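Local coordinates for protein dihydroxyacetone kinase (Citrobacter freundii, PDB 1UN8) that phosphorylates dihydroxyacetone with ATP to give dihydroxyacetone phosphate, the second step of the oxidative route of glycerol fermentation, at residues Asn27-Leu32 against Ala64-Ile69; Ile38-Arg43 against Val91-Gln96; Ala234-Leu239 against Lys301-Thr306; Leu239-Leu244 against Arg274-Ser279. All blocks are in the same frame, centred on the assembly; numbering follows the deposited sequence.

Interaction 1 (Asn27-Leu32 against Ala64-Ile69); sequences NNLARL and AHVGFI
Where 29-32, the outermost strand of this chain's first sheet, faces the loop after strand 52-59, L29 drops its side chain onto V66 and I69. One leucine methyl makes the closest approach: CD2 of L29 lies 3.4 Å from CG2 of I69, and the two side chains cross obliquely. The other leucine methyl is less intimate, with L29 CD1 4.3 Å from V66 CG1. Leucine suits this buried place because its two methyls can meet two neighbours at once. L29 holds its CG anti to the carbonyl carbon (chi1 -51°), which sends both methyls across to the loop. A short 3-10 turn in the DhaK domain, closed by F68 N on H65 O at 2.9 Å, turns I69 toward the strand and leaves V66 alongside it while F68 points away. It follows the substrate-binding residues G58 to H61, and H65, preceded by a cis peptide, hydrogen-bonds the substrate-binding K109. At the start of the strand, N28 ND2 stands 3.6 Å from I69 O without bonding, and makes a weak bond to E323 O instead. R31 and L32 pair in parallel with a strand of the second subunit, so the sheet continues across the interface.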
# COMPACT_ATOMS: atom_id res chain seq x y z
N ASN A 27 -18.01 -9.64 -7.05
CA ASN A 27 -19.12 -8.92 -7.66
C ASN A 27 -20.35 -9.13 -6.77
O ASN A 27 -21.48 -9.29 -7.26
CB ASN A 27 -19.39 -9.46 -9.07
CG ASN A 27 -20.42 -8.63 -9.82
OD1 ASN A 27 -21.08 -9.13 -10.73
ND2 ASN A 27 -20.57 -7.37 -9.42
N ASN A 28 -20.12 -9.12 -5.46
CA ASN A 28 -21.17 -9.31 -4.48
C ASN A 28 -21.48 -8.04 -3.72
O ASN A 28 -22.05 -8.09 -2.64
CB ASN A 28 -20.75 -10.38 -3.48
CG ASN A 28 -19.52 -9.97 -2.68
OD1 ASN A 28 -18.70 -9.17 -3.15
ND2 ASN A 28 -19.37 -10.51 -1.47
N LEU A 29 -21.10 -6.90 -4.27
CA LEU A 29 -21.35 -5.64 -3.60
C LEU A 29 -22.31 -4.78 -4.40
O LEU A 29 -22.33 -4.83 -5.62
CB LEU A 29 -20.02 -4.89 -3.40
CG LEU A 29 -18.94 -5.75 -2.74
CD1 LEU A 29 -17.58 -5.05 -2.85
CD2 LEU A 29 -19.31 -6.04 -1.29
N ALA A 30 -23.11 -3.98 -3.71
CA ALA A 30 -24.06 -3.11 -4.37
C ALA A 30 -24.35 -1.89 -3.52
O ALA A 30 -24.45 -1.98 -2.30
CB ALA A 30 -25.35 -3.88 -4.65
N ARG A 31 -24.47 -0.74 -4.16
CA ARG A 31 -24.80 0.46 -3.41
C ARG A 31 -26.29 0.37 -3.11
O ARG A 31 -27.02 -0.35 -3.77
CB ARG A 31 -24.49 1.72 -4.23
CG ARG A 31 -23.01 1.88 -4.54
CD ARG A 31 -22.65 3.28 -5.01
NE ARG A 31 -22.96 4.31 -4.03
CZ ARG A 31 -22.43 5.53 -4.04
NH1 ARG A 31 -21.57 5.86 -4.99
NH2 ARG A 31 -22.78 6.43 -3.12
N LEU A 32 -26.72 1.09 -2.08
CA LEU A 32 -28.12 1.09 -1.70
C LEU A 32 -28.72 2.42 -2.13
O LEU A 32 -28.20 3.48 -1.78
CB LEU A 32 -28.25 0.94 -0.18
CG LEU A 32 -29.67 0.80 0.35
CD1 LEU A 32 -30.14 -0.63 0.14
CD2 LEU A 32 -29.71 1.15 1.83
N ALA A 64 -11.30 -1.19 4.76
CA ALA A 64 -12.37 -1.28 5.76
C ALA A 64 -13.37 -0.20 5.42
O ALA A 64 -12.96 0.89 5.06
CB ALA A 64 -11.81 -1.04 7.15
N HIS A 65 -14.66 -0.48 5.51
CA HIS A 65 -15.18 -1.79 5.90
C HIS A 65 -15.83 -2.48 4.73
O HIS A 65 -16.18 -3.67 4.80
CB HIS A 65 -16.21 -1.64 7.04
CG HIS A 65 -15.62 -1.14 8.32
ND1 HIS A 65 -15.11 -1.98 9.28
CD2 HIS A 65 -15.45 0.12 8.79
CE1 HIS A 65 -14.66 -1.27 10.30
NE2 HIS A 65 -14.85 0.01 10.02
N VAL A 66 -15.99 -1.75 3.63
CA VAL A 66 -16.59 -2.29 2.41
C VAL A 66 -15.87 -3.55 1.92
O VAL A 66 -16.48 -4.45 1.36
CB VAL A 66 -16.60 -1.23 1.30
CG1 VAL A 66 -17.01 -1.84 0.00
CG2 VAL A 66 -17.48 -0.03 1.67
N GLY A 67 -14.55 -3.61 2.12
CA GLY A 67 -13.74 -4.74 1.71
C GLY A 67 -13.98 -5.99 2.53
O GLY A 67 -13.49 -7.09 2.20
N PHE A 68 -14.74 -5.85 3.61
CA PHE A 68 -15.09 -7.02 4.40
C PHE A 68 -16.58 -7.31 4.43
O PHE A 68 -17.11 -7.86 5.39
CB PHE A 68 -14.42 -6.94 5.77
CG PHE A 68 -12.98 -6.63 5.67
CD1 PHE A 68 -12.52 -5.34 5.94
CD2 PHE A 68 -12.07 -7.60 5.28
CE1 PHE A 68 -11.18 -5.01 5.84
CE2 PHE A 68 -10.74 -7.29 5.17
CZ PHE A 68 -10.28 -5.96 5.46
N ILE A 69 -17.24 -6.91 3.35
CA ILE A 69 -18.67 -7.18 3.18
C ILE A 69 -18.74 -8.46 2.34
O ILE A 69 -18.04 -8.60 1.34
CB ILE A 69 -19.36 -6.02 2.42
CG1 ILE A 69 -19.54 -4.81 3.34
CG2 ILE A 69 -20.70 -6.47 1.83
CD1 ILE A 69 -19.98 -3.59 2.58

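Interaction 2 (Ile38-Arg43 against Val91-Gln96); sequences IRIVVR and VLTAIQ
I40, on strand 40-43 of the N-terminal mixed sheet, pushes its side chain against T93 and A94 of helix 88-98. That helix is the connection of a beta-alpha-beta crossover between the parallel strands 76-80 and 104-109, so the contact joins a crossover helix to a strand outside the crossover. The tight part is a single methyl: I40 CD1 reaches 3.3 Å from A94 CB, and the second branch, I40 CG2, lies 4.0 Å from the same carbon. The small side chain of A94 suits the close approach, with the CA atoms of I40 and A94 6.7 Å apart. The isoleucine chain is nearly extended (chi2 -158°), which carries CD1 out from the sheet to the helix surface.

At partly exposed I38 the packing slackens. This residue points at the helix, but its side chain stops 4.6 Å short of the segment 91-96 and rests on A90, the residue just before it. At the other end, buried V42 is also beyond contact with this segment and touches V98 of its own chain and V339 of the second subunit. T93 bridges the two regimes: its hydroxyl folds back along the helix, OG1 hydrogen-bonding to D89 O, which leaves the hydrocarbon part for the strand, with T93 CB 4.0 Å from I40 CD1 and T93 CG2 4.1 Å from that same methyl.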
# COMPACT_ATOMS: atom_id res chain seq x y z
N ILE A 38 -26.38 9.69 2.16
CA ILE A 38 -26.31 8.39 2.82
C ILE A 38 -25.48 7.51 1.90
O ILE A 38 -25.81 7.36 0.72
CB ILE A 38 -27.72 7.77 3.03
CG1 ILE A 38 -28.39 8.43 4.24
CG2 ILE A 38 -27.63 6.27 3.27
CD1 ILE A 38 -29.70 9.15 3.91
N ARG A 39 -24.41 6.94 2.44
CA ARG A 39 -23.52 6.10 1.64
C ARG A 39 -23.40 4.70 2.21
O ARG A 39 -22.52 4.40 3.01
CB ARG A 39 -22.15 6.79 1.53
CG ARG A 39 -22.10 7.78 0.37
CD ARG A 39 -21.06 8.88 0.55
NE ARG A 39 -21.34 9.62 1.77
CZ ARG A 39 -21.14 10.93 1.92
NH1 ARG A 39 -20.66 11.66 0.93
NH2 ARG A 39 -21.43 11.49 3.08
N ILE A 40 -24.31 3.83 1.77
CA ILE A 40 -24.36 2.45 2.23
C ILE A 40 -24.05 1.44 1.14
O ILE A 40 -24.58 1.52 0.03
CB ILE A 40 -25.74 2.11 2.78
CG1 ILE A 40 -26.17 3.18 3.79
CG2 ILE A 40 -25.72 0.72 3.38
CD1 ILE A 40 -27.24 2.69 4.79
N VAL A 41 -23.18 0.49 1.46
CA VAL A 41 -22.84 -0.56 0.52
C VAL A 41 -23.36 -1.81 1.17
O VAL A 41 -23.18 -2.02 2.36
CB VAL A 41 -21.33 -0.72 0.33
CG1 VAL A 41 -21.05 -1.98 -0.49
CG2 VAL A 41 -20.78 0.50 -0.39
N VAL A 42 -24.02 -2.64 0.38
CA VAL A 42 -24.59 -3.86 0.91
C VAL A 42 -24.28 -5.03 -0.00
O VAL A 42 -23.96 -4.84 -1.17
CB VAL A 42 -26.11 -3.73 1.06
CG1 VAL A 42 -26.79 -3.92 -0.28
CG2 VAL A 42 -26.60 -4.73 2.08
N ARG A 43 -24.38 -6.24 0.53
CA ARG A 43 -24.11 -7.43 -0.26
C ARG A 43 -25.33 -7.85 -1.06
O ARG A 43 -26.47 -7.61 -0.65
CB ARG A 43 -23.67 -8.57 0.65
CG ARG A 43 -24.59 -8.80 1.81
CD ARG A 43 -23.98 -9.76 2.82
NE ARG A 43 -23.87 -11.12 2.32
CZ ARG A 43 -23.53 -12.17 3.06
NH1 ARG A 43 -23.25 -12.01 4.35
NH2 ARG A 43 -23.47 -13.38 2.52
N VAL A 91 -27.33 5.14 9.26
CA VAL A 91 -27.23 3.87 9.96
C VAL A 91 -28.57 3.18 10.02
O VAL A 91 -28.67 1.97 9.77
CB VAL A 91 -26.68 4.05 11.40
CG1 VAL A 91 -26.60 2.69 12.11
CG2 VAL A 91 -25.29 4.68 11.36
N LEU A 92 -29.62 3.93 10.33
CA LEU A 92 -30.95 3.36 10.41
C LEU A 92 -31.31 2.72 9.07
O LEU A 92 -31.71 1.55 9.01
CB LEU A 92 -31.98 4.43 10.77
CG LEU A 92 -33.41 3.94 10.99
CD1 LEU A 92 -33.41 2.78 11.99
CD2 LEU A 92 -34.29 5.09 11.49
N THR A 93 -31.16 3.50 8.01
CA THR A 93 -31.46 3.05 6.66
C THR A 93 -30.84 1.69 6.37
O THR A 93 -31.47 0.84 5.74
CB THR A 93 -30.96 4.05 5.63
OG1 THR A 93 -31.63 5.30 5.83
CG2 THR A 93 -31.22 3.56 4.22
N ALA A 94 -29.61 1.48 6.82
CA ALA A 94 -28.95 0.20 6.60
C ALA A 94 -29.62 -0.92 7.38
O ALA A 94 -29.81 -2.02 6.88
CB ALA A 94 -27.48 0.30 6.99
N ILE A 95 -29.98 -0.64 8.63
CA ILE A 95 -30.61 -1.62 9.50
C ILE A 95 -31.91 -2.11 8.85
O ILE A 95 -32.10 -3.32 8.66
CB ILE A 95 -30.93 -1.00 10.91
CG1 ILE A 95 -29.69 -1.02 11.80
CG2 ILE A 95 -32.05 -1.80 11.59
CD1 ILE A 95 -28.43 -0.54 11.12
N GLN A 96 -32.78 -1.17 8.52
CA GLN A 96 -34.06 -1.48 7.89
C GLN A 96 -33.89 -2.17 6.54
O GLN A 96 -34.74 -2.97 6.13
CB GLN A 96 -34.85 -0.20 7.65
CG GLN A 96 -35.19 0.57 8.89
CD GLN A 96 -36.49 1.32 8.73
OE1 GLN A 96 -37.57 0.71 8.75
NE2 GLN A 96 -36.41 2.63 8.54

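Interaction 3 (Ala234-Leu239 against Lys301-Thr306); sequences AQVVNL and KGFSLT
Apolar packing joins V236 and V237 of helix 233-247 to F303 and L305 of strand 301-309. The phenylalanine meets both valines with the far end of its ring: F303 CZ is 4.0 Å from V237 CG2 and 4.4 Å from V236 CG1, each methyl approaching obliquely, and the side chains of V237 and F303 cross at about a right angle. With CG between its backbone N and carbonyl carbon (chi1 67°), F303 raises its ring toward the helix, and a long flat side chain is well suited to span the gap, since the segment axes come no nearer than 10.7 Å. The other branch of V237 serves the residue two further along the strand, CG1 lying 4.5 Å from L305 CD1. L305 also borders the ring on its own strand, its CG at the edge of F303 and in plane with it.

These elements belong to the second six-stranded mixed sheet of the DhaK region, with the helix laid over one face and the axes of the two segments diverging by 36°. Strand alternation sorts the residues: F303 and L305 turn to the helix, while S304 faces the other way and hydrogen-bonds N259 through its OG.

Backbone hydrogen bonds lock the strand on both flanks, F303 and L305 pairing with V191 and L189, and S304 with N259. Among charge and aromatic contacts, K301 pairs with E268 of its own chain and D299 of the second subunit, and the F303 ring meets F5 of that subunit edge-to-face.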
# COMPACT_ATOMS: atom_id res chain seq x y z
N ALA A 234 13.86 -3.31 14.21
CA ALA A 234 13.94 -4.28 15.30
C ALA A 234 13.57 -3.69 16.66
O ALA A 234 12.81 -4.28 17.43
CB ALA A 234 15.33 -4.87 15.35
N GLN A 235 14.11 -2.52 16.94
CA GLN A 235 13.84 -1.87 18.20
C GLN A 235 12.36 -1.54 18.28
O GLN A 235 11.69 -1.85 19.27
CB GLN A 235 14.71 -0.62 18.34
CG GLN A 235 16.20 -0.96 18.51
CD GLN A 235 17.09 0.27 18.48
OE1 GLN A 235 16.92 1.20 19.27
NE2 GLN A 235 18.07 0.27 17.57
N VAL A 236 11.85 -0.92 17.23
CA VAL A 236 10.44 -0.56 17.21
C VAL A 236 9.52 -1.78 17.37
O VAL A 236 8.60 -1.75 18.17
CB VAL A 236 10.08 0.19 15.91
CG1 VAL A 236 8.58 0.47 15.86
CG2 VAL A 236 10.87 1.49 15.84
N VAL A 237 9.78 -2.85 16.63
CA VAL A 237 8.93 -4.02 16.75
C VAL A 237 9.03 -4.71 18.11
O VAL A 237 8.01 -5.15 18.65
CB VAL A 237 9.21 -5.03 15.62
CG1 VAL A 237 8.51 -6.36 15.91
CG2 VAL A 237 8.68 -4.48 14.31
N ASN A 238 10.23 -4.79 18.66
CA ASN A 238 10.37 -5.45 19.96
C ASN A 238 9.70 -4.64 21.06
O ASN A 238 9.12 -5.21 22.00
CB ASN A 238 11.84 -5.69 20.29
CG ASN A 238 12.47 -6.79 19.44
OD1 ASN A 238 11.83 -7.81 19.15
ND2 ASN A 238 13.72 -6.60 19.06
N LEU A 239 9.76 -3.33 20.96
CA LEU A 239 9.12 -2.49 21.95
C LEU A 239 7.63 -2.78 21.90
O LEU A 239 6.96 -2.92 22.94
CB LEU A 239 9.39 -1.02 21.64
CG LEU A 239 8.55 0.03 22.38
CD1 LEU A 239 8.50 -0.27 23.87
CD2 LEU A 239 9.15 1.41 22.13
N LYS A 301 2.12 6.72 7.07
CA LYS A 301 3.27 5.84 7.03
C LYS A 301 3.54 5.19 8.38
O LYS A 301 4.46 5.58 9.09
CB LYS A 301 4.51 6.57 6.53
CG LYS A 301 5.72 5.65 6.42
CD LYS A 301 6.73 6.07 5.35
CE LYS A 301 7.72 4.92 5.12
NZ LYS A 301 8.70 5.15 4.01
N GLY A 302 2.73 4.19 8.71
CA GLY A 302 2.88 3.46 9.96
C GLY A 302 2.27 2.08 9.78
O GLY A 302 1.68 1.79 8.73
N PHE A 303 2.40 1.22 10.78
CA PHE A 303 1.82 -0.12 10.69
C PHE A 303 1.29 -0.50 12.05
O PHE A 303 1.62 0.14 13.04
CB PHE A 303 2.88 -1.14 10.23
CG PHE A 303 3.99 -1.37 11.23
CD1 PHE A 303 3.84 -2.31 12.25
CD2 PHE A 303 5.17 -0.63 11.16
CE1 PHE A 303 4.85 -2.52 13.20
CE2 PHE A 303 6.19 -0.82 12.10
CZ PHE A 303 6.03 -1.77 13.12
N SER A 304 0.44 -1.52 12.11
CA SER A 304 -0.08 -1.96 13.40
C SER A 304 0.08 -3.46 13.54
O SER A 304 0.14 -4.18 12.54
CB SER A 304 -1.53 -1.53 13.58
OG SER A 304 -2.37 -2.13 12.60
N LEU A 305 0.20 -3.91 14.78
CA LEU A 305 0.32 -5.33 15.07
C LEU A 305 -0.85 -5.71 15.97
O LEU A 305 -1.02 -5.13 17.04
CB LEU A 305 1.63 -5.61 15.79
CG LEU A 305 2.88 -5.46 14.94
CD1 LEU A 305 4.11 -5.60 15.82
CD2 LEU A 305 2.87 -6.50 13.84
N THR A 306 -1.65 -6.66 15.50
CA THR A 306 -2.80 -7.14 16.28
C THR A 306 -2.64 -8.61 16.65
O THR A 306 -2.43 -9.46 15.78
CB THR A 306 -4.12 -7.00 15.53
OG1 THR A 306 -4.38 -5.62 15.26
CG2 THR A 306 -5.24 -7.55 16.37

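Interaction 4 (Leu239-Leu244 against Arg274-Ser279); sequences LMVDKL and RELASS
V241, midway along a regular helical segment, faces S279, which lies just past the last turn of helix 266-277; their CA atoms are 7.0 Å apart, the nearest pair of the two backbones. At S279 the chain leaves helical geometry for an extended conformation (psi 164°), after S279 N has bonded L276 O at 3.1 Å. The same carbonyl also takes the hydroxyl of that serine, S279 OG to L276 O at 2.7 Å, so two donors grip it and the terminal turn is drawn shut. One residue earlier, the S278 hydroxyl donates to R274 O at 3.0 Å. Serines serve well here because a short hydroxyl can reach back to carbonyls near a helix end.

Across the gap the partner is purely hydrocarbon. V241 sets both methyls against the serine, CG2 being 3.5 Å from S279 OG and 3.6 Å from S279 CB. The same methyl meets L276 more loosely, V241 CG2 lying 4.3 Å from L276 CD1. Leucine fits there because it also touches V256 and I258 of strand 254-260, while M240 reaches strand 186-192. Such a pair of neighbouring helices, each resting on strands of one mixed sheet, is typical of a helical layer packed on a sheet in an alpha/beta fold.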
# COMPACT_ATOMS: atom_id res chain seq x y z
N LEU A 239 9.76 -3.33 20.96
CA LEU A 239 9.12 -2.49 21.95
C LEU A 239 7.63 -2.78 21.90
O LEU A 239 6.96 -2.92 22.94
CB LEU A 239 9.39 -1.02 21.64
CG LEU A 239 8.55 0.03 22.38
CD1 LEU A 239 8.50 -0.27 23.87
CD2 LEU A 239 9.15 1.41 22.13
N MET A 240 7.10 -2.87 20.68
CA MET A 240 5.69 -3.14 20.47
C MET A 240 5.34 -4.53 20.97
O MET A 240 4.31 -4.73 21.61
CB MET A 240 5.37 -3.01 18.98
CG MET A 240 5.37 -1.58 18.49
SD MET A 240 5.14 -1.36 16.70
CE MET A 240 3.33 -1.34 16.54
N VAL A 241 6.22 -5.48 20.69
CA VAL A 241 5.96 -6.84 21.13
C VAL A 241 5.91 -6.93 22.66
O VAL A 241 5.10 -7.68 23.21
CB VAL A 241 7.02 -7.80 20.57
CG1 VAL A 241 6.92 -9.17 21.24
CG2 VAL A 241 6.82 -7.95 19.08
N ASP A 242 6.76 -6.17 23.34
CA ASP A 242 6.74 -6.20 24.79
C ASP A 242 5.36 -5.80 25.29
O ASP A 242 4.72 -6.53 26.05
CB ASP A 242 7.79 -5.26 25.38
CG ASP A 242 9.20 -5.81 25.27
OD1 ASP A 242 9.36 -7.05 25.41
OD2 ASP A 242 10.14 -5.02 25.06
N LYS A 243 4.90 -4.62 24.86
CA LYS A 243 3.60 -4.11 25.27
C LYS A 243 2.48 -5.07 24.91
O LYS A 243 1.51 -5.20 25.66
CB LYS A 243 3.37 -2.74 24.66
CG LYS A 243 4.36 -1.73 25.18
CD LYS A 243 4.14 -0.33 24.68
CE LYS A 243 5.15 0.61 25.32
NZ LYS A 243 5.12 0.50 26.82
N LEU A 244 2.61 -5.76 23.78
CA LEU A 244 1.59 -6.73 23.42
C LEU A 244 1.62 -7.88 24.41
O LEU A 244 0.58 -8.31 24.90
CB LEU A 244 1.82 -7.25 22.00
CG LEU A 244 1.26 -6.39 20.86
CD1 LEU A 244 1.74 -6.92 19.52
CD2 LEU A 244 -0.26 -6.39 20.91
N ARG A 274 9.70 -9.77 9.25
CA ARG A 274 10.83 -10.55 9.70
C ARG A 274 11.13 -10.29 11.18
O ARG A 274 11.46 -11.22 11.92
CB ARG A 274 12.08 -10.21 8.88
CG ARG A 274 13.34 -10.91 9.39
CD ARG A 274 14.57 -10.35 8.72
NE ARG A 274 15.80 -10.88 9.29
CZ ARG A 274 16.17 -10.73 10.56
NH1 ARG A 274 15.39 -10.06 11.40
NH2 ARG A 274 17.32 -11.23 10.98
N GLU A 275 11.03 -9.03 11.59
CA GLU A 275 11.29 -8.65 12.97
C GLU A 275 10.31 -9.38 13.90
O GLU A 275 10.71 -9.95 14.92
CB GLU A 275 11.15 -7.13 13.15
CG GLU A 275 12.01 -6.30 12.20
CD GLU A 275 13.50 -6.43 12.48
OE1 GLU A 275 13.92 -7.43 13.11
OE2 GLU A 275 14.26 -5.54 12.06
N LEU A 276 9.04 -9.35 13.53
CA LEU A 276 8.01 -10.00 14.32
C LEU A 276 8.32 -11.48 14.47
O LEU A 276 8.17 -12.04 15.55
CB LEU A 276 6.64 -9.86 13.66
CG LEU A 276 5.53 -10.63 14.40
CD1 LEU A 276 5.11 -9.88 15.66
CD2 LEU A 276 4.35 -10.82 13.50
N ALA A 277 8.74 -12.11 13.39
CA ALA A 277 9.06 -13.53 13.40
C ALA A 277 10.25 -13.85 14.29
O ALA A 277 10.43 -14.99 14.72
CB ALA A 277 9.33 -14.01 11.98
N SER A 278 11.06 -12.84 14.56
CA SER A 278 12.23 -13.02 15.40
C SER A 278 12.03 -12.44 16.80
O SER A 278 12.95 -12.42 17.61
CB SER A 278 13.44 -12.33 14.76
OG SER A 278 13.59 -12.76 13.42
N SER A 279 10.82 -11.97 17.08
CA SER A 279 10.53 -11.38 18.38
C SER A 279 10.16 -12.46 19.39
O SER A 279 9.86 -13.59 19.02
CB SER A 279 9.40 -10.35 18.26
OG SER A 279 8.15 -10.98 18.05

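How the interactions relate
All four contacts fall within the DhaK region, round two mixed sheets, interaction 4 lying in the helical layer over the second. Interactions 1 and 2, with centres 11 Å apart, share the first sheet: their strands 29-32 and 40-43 are consecutive neighbours, linked by backbone hydrogen bonds such as V42 N to A30 O, and their segments alternate along the chain. Interactions 3 and 4 come later, 7 Å apart between centres; both use helix 233-247 and share L239, and the segments of interaction 4 lie between those of interaction 3. The groups are separate, interactions 1 and 3 having centres 30 Å apart. Interaction 1 lies nearest the substrate site, and all four reach the second subunit.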